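Local coordinates for protein multi-copper Oxidase CueO (Ochrobactrum, PDB 6EVG) that probably couples the one-electron oxidation of phenolic substrates to the reduction of dioxygen at copper sites, as laccases do, and acts on lignin model compounds and lignosulfonate, at residues V235-N240 against T282-Y287. Residues are numbered along the deposited sequence; the frame is centred on the assembly and turned at random.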
loop_
_atom_site.group_PDB
_atom_site.type_symbol
_atom_site.label_atom_id
_atom_site.label_comp_id
_atom_site.label_asym_id
_atom_site.label_seq_id
_atom_site.Cartn_x
_atom_site.Cartn_y
_atom_site.Cartn_z
ATOM N N VAL A 235 2.771 -14.847 0.868
ATOM C CA VAL A 235 1.734 -15.570 0.153
ATOM C C VAL A 235 2.274 -16.590 -0.819
ATOM O O VAL A 235 3.248 -16.334 -1.535
ATOM C CB VAL A 235 0.724 -14.630 -0.559
ATOM C CG1 VAL A 235 0.094 -13.655 0.409
ATOM C CG2 VAL A 235 1.310 -13.918 -1.709
ATOM N N ARG A 236 1.609 -17.727 -0.878
ATOM C CA ARG A 236 1.884 -18.752 -1.894
ATOM C C ARG A 236 0.551 -19.281 -2.380
ATOM O O ARG A 236 -0.476 -19.128 -1.719
ATOM C CB ARG A 236 2.759 -19.923 -1.346
ATOM C CG ARG A 236 2.055 -20.760 -0.296
ATOM C CD ARG A 236 2.729 -22.106 -0.124
ATOM N NE ARG A 236 2.143 -22.888 0.929
ATOM C CZ ARG A 236 2.109 -24.199 0.988
ATOM N NH1 ARG A 236 2.496 -24.941 -0.029
ATOM N NH2 ARG A 236 1.542 -24.777 2.042
ATOM N N LEU A 237 0.617 -20.061 -3.476
ATOM C CA LEU A 237 -0.502 -20.921 -3.827
ATOM C C LEU A 237 -0.292 -22.313 -3.231
ATOM O O LEU A 237 0.834 -22.726 -2.948
ATOM C CB LEU A 237 -0.654 -21.010 -5.363
ATOM C CG LEU A 237 -1.217 -19.709 -5.981
ATOM C CD1 LEU A 237 -1.149 -19.477 -7.448
ATOM C CD2 LEU A 237 -2.585 -19.319 -5.510
ATOM N N SER A 238 -1.389 -22.986 -2.935
ATOM C CA SER A 238 -1.368 -24.240 -2.191
ATOM C C SER A 238 -0.629 -25.355 -2.961
ATOM O O SER A 238 -0.209 -26.333 -2.296
ATOM C CB SER A 238 -2.761 -24.661 -1.799
ATOM O OG SER A 238 -3.598 -24.786 -2.896
ATOM N N ASP A 239 -0.520 -25.275 -4.273
ATOM C CA ASP A 239 0.276 -26.212 -5.053
ATOM C C ASP A 239 1.614 -25.630 -5.456
ATOM O O ASP A 239 2.309 -26.203 -6.330
ATOM C CB ASP A 239 -0.502 -26.725 -6.247
ATOM C CG ASP A 239 -0.837 -25.687 -7.231
ATOM O OD1 ASP A 239 -0.424 -24.496 -7.149
ATOM O OD2 ASP A 239 -1.620 -26.079 -8.152
ATOM N N ASN A 240 2.038 -24.533 -4.837
ATOM C CA ASN A 240 3.347 -23.975 -5.068
ATOM C C ASN A 240 3.638 -23.499 -6.444
ATOM O O ASN A 240 4.789 -23.267 -6.790
ATOM C CB ASN A 240 4.475 -24.911 -4.562
ATOM C CG ASN A 240 4.329 -25.210 -3.089
ATOM O OD1 ASN A 240 4.291 -24.292 -2.242
ATOM N ND2 ASN A 240 4.259 -26.492 -2.772
ATOM N N THR A 282 -7.000 -23.880 -6.715
ATOM C CA THR A 282 -5.871 -23.703 -5.835
ATOM C C THR A 282 -6.191 -22.611 -4.861
ATOM O O THR A 282 -6.943 -21.686 -5.180
ATOM C CB THR A 282 -4.563 -23.415 -6.583
ATOM O OG1 THR A 282 -3.455 -23.372 -5.677
ATOM C CG2 THR A 282 -4.611 -22.195 -7.404
ATOM N N ASP A 283 -5.612 -22.722 -3.663
ATOM C CA ASP A 283 -5.852 -21.723 -2.599
ATOM C C ASP A 283 -4.667 -20.787 -2.452
ATOM O O ASP A 283 -3.522 -21.199 -2.530
ATOM C CB ASP A 283 -6.108 -22.440 -1.267
ATOM C CG ASP A 283 -7.379 -23.277 -1.299
ATOM O OD1 ASP A 283 -8.360 -22.884 -1.896
ATOM O OD2 ASP A 283 -7.366 -24.382 -0.720
ATOM N N LEU A 284 -4.959 -19.516 -2.195
ATOM C CA LEU A 284 -3.935 -18.542 -1.779
ATOM C C LEU A 284 -3.825 -18.603 -0.279
ATOM O O LEU A 284 -4.835 -18.516 0.430
ATOM C CB LEU A 284 -4.349 -17.131 -2.233
ATOM C CG LEU A 284 -3.298 -16.054 -2.074
ATOM C CD1 LEU A 284 -2.142 -16.208 -3.054
ATOM C CD2 LEU A 284 -3.928 -14.656 -2.246
ATOM N N LEU A 285 -2.593 -18.807 0.193
ATOM C CA LEU A 285 -2.255 -19.000 1.586
ATOM C C LEU A 285 -1.249 -17.967 2.045
ATOM O O LEU A 285 -0.484 -17.445 1.214
ATOM C CB LEU A 285 -1.596 -20.375 1.831
ATOM C CG LEU A 285 -2.409 -21.578 1.270
ATOM C CD1 LEU A 285 -1.601 -22.864 1.526
ATOM C CD2 LEU A 285 -3.740 -21.715 1.931
ATOM N N THR A 286 -1.202 -17.668 3.348
ATOM C CA THR A 286 -0.125 -16.857 3.908
ATOM C C THR A 286 0.428 -17.498 5.173
ATOM O O THR A 286 -0.338 -17.999 5.998
ATOM C CB THR A 286 -0.612 -15.419 4.288
ATOM O OG1 THR A 286 0.509 -14.657 4.796
ATOM C CG2 THR A 286 -1.801 -15.387 5.220
ATOM N N TYR A 287 1.727 -17.347 5.403
ATOM C CA TYR A 287 2.211 -17.654 6.756
ATOM C C TYR A 287 1.442 -16.753 7.740
ATOM O O TYR A 287 1.146 -15.583 7.464
ATOM C CB TYR A 287 3.693 -17.374 6.936
ATOM C CG TYR A 287 4.655 -18.335 6.251
ATOM C CD1 TYR A 287 4.486 -19.703 6.288
ATOM C CD2 TYR A 287 5.805 -17.864 5.706
ATOM C CE1 TYR A 287 5.396 -20.565 5.756
ATOM C CE2 TYR A 287 6.782 -18.722 5.148
ATOM C CZ TYR A 287 6.539 -20.086 5.180
ATOM O OH TYR A 287 7.475 -20.936 4.639
#
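Arg236 and Leu285 face each other as a hydrogen-bonded antiparallel pair that joins strand 282-287 to the end of strand 233-237, in a five-stranded mixed sheet of the middle cupredoxin-like domain of this multicopper oxidase. Leu285 N gives Arg236 O a nearly straight bond of 2.9 Å, and Arg236 N answers to Leu285 O at 3.0 Å. The tight side is the face of Val235, Leu237 and Leu284, all buried. Leu284 CG lies opposite its own backbone N (chi1 -171°), which carries CD1 over to strand 233-237, 4.0 Å from Leu237 CD2 and also against Val235 CB; from strand 295-303, Leu298 touches Val235 and Met299 touches Leu284. The other face is looser and partly solvent-accessible. Here the Arg236 chain, extended from CG to NE, crosses the Leu285 side chain at a slant, and its guanidinium end meets CD1, NH2 lying 3.7 Å from it. Its NH1 bonds to Asn240 OD1 at 2.9 Å, the oxygen lying near the guanidinium plane, while NE pairs with Asp295. A leucine in place of Arg236 would probably leave Asp295 without this partner and the Asn240 amide free to turn. At the strand end the chain bends through a type I turn from Leu237 to Asn240, closed by Asn240 N on Leu237 O, and the exposed Asp239 there pairs with Arg241. Ser238 ties the start of this turn to Asp283 twice: its N reaches Asp283 O at 2.8 Å, and its OG, set between backbone N and carbonyl carbon (chi1 57°), accepts Asp283 N at 3.0 Å with an N-H...O angle of 169°.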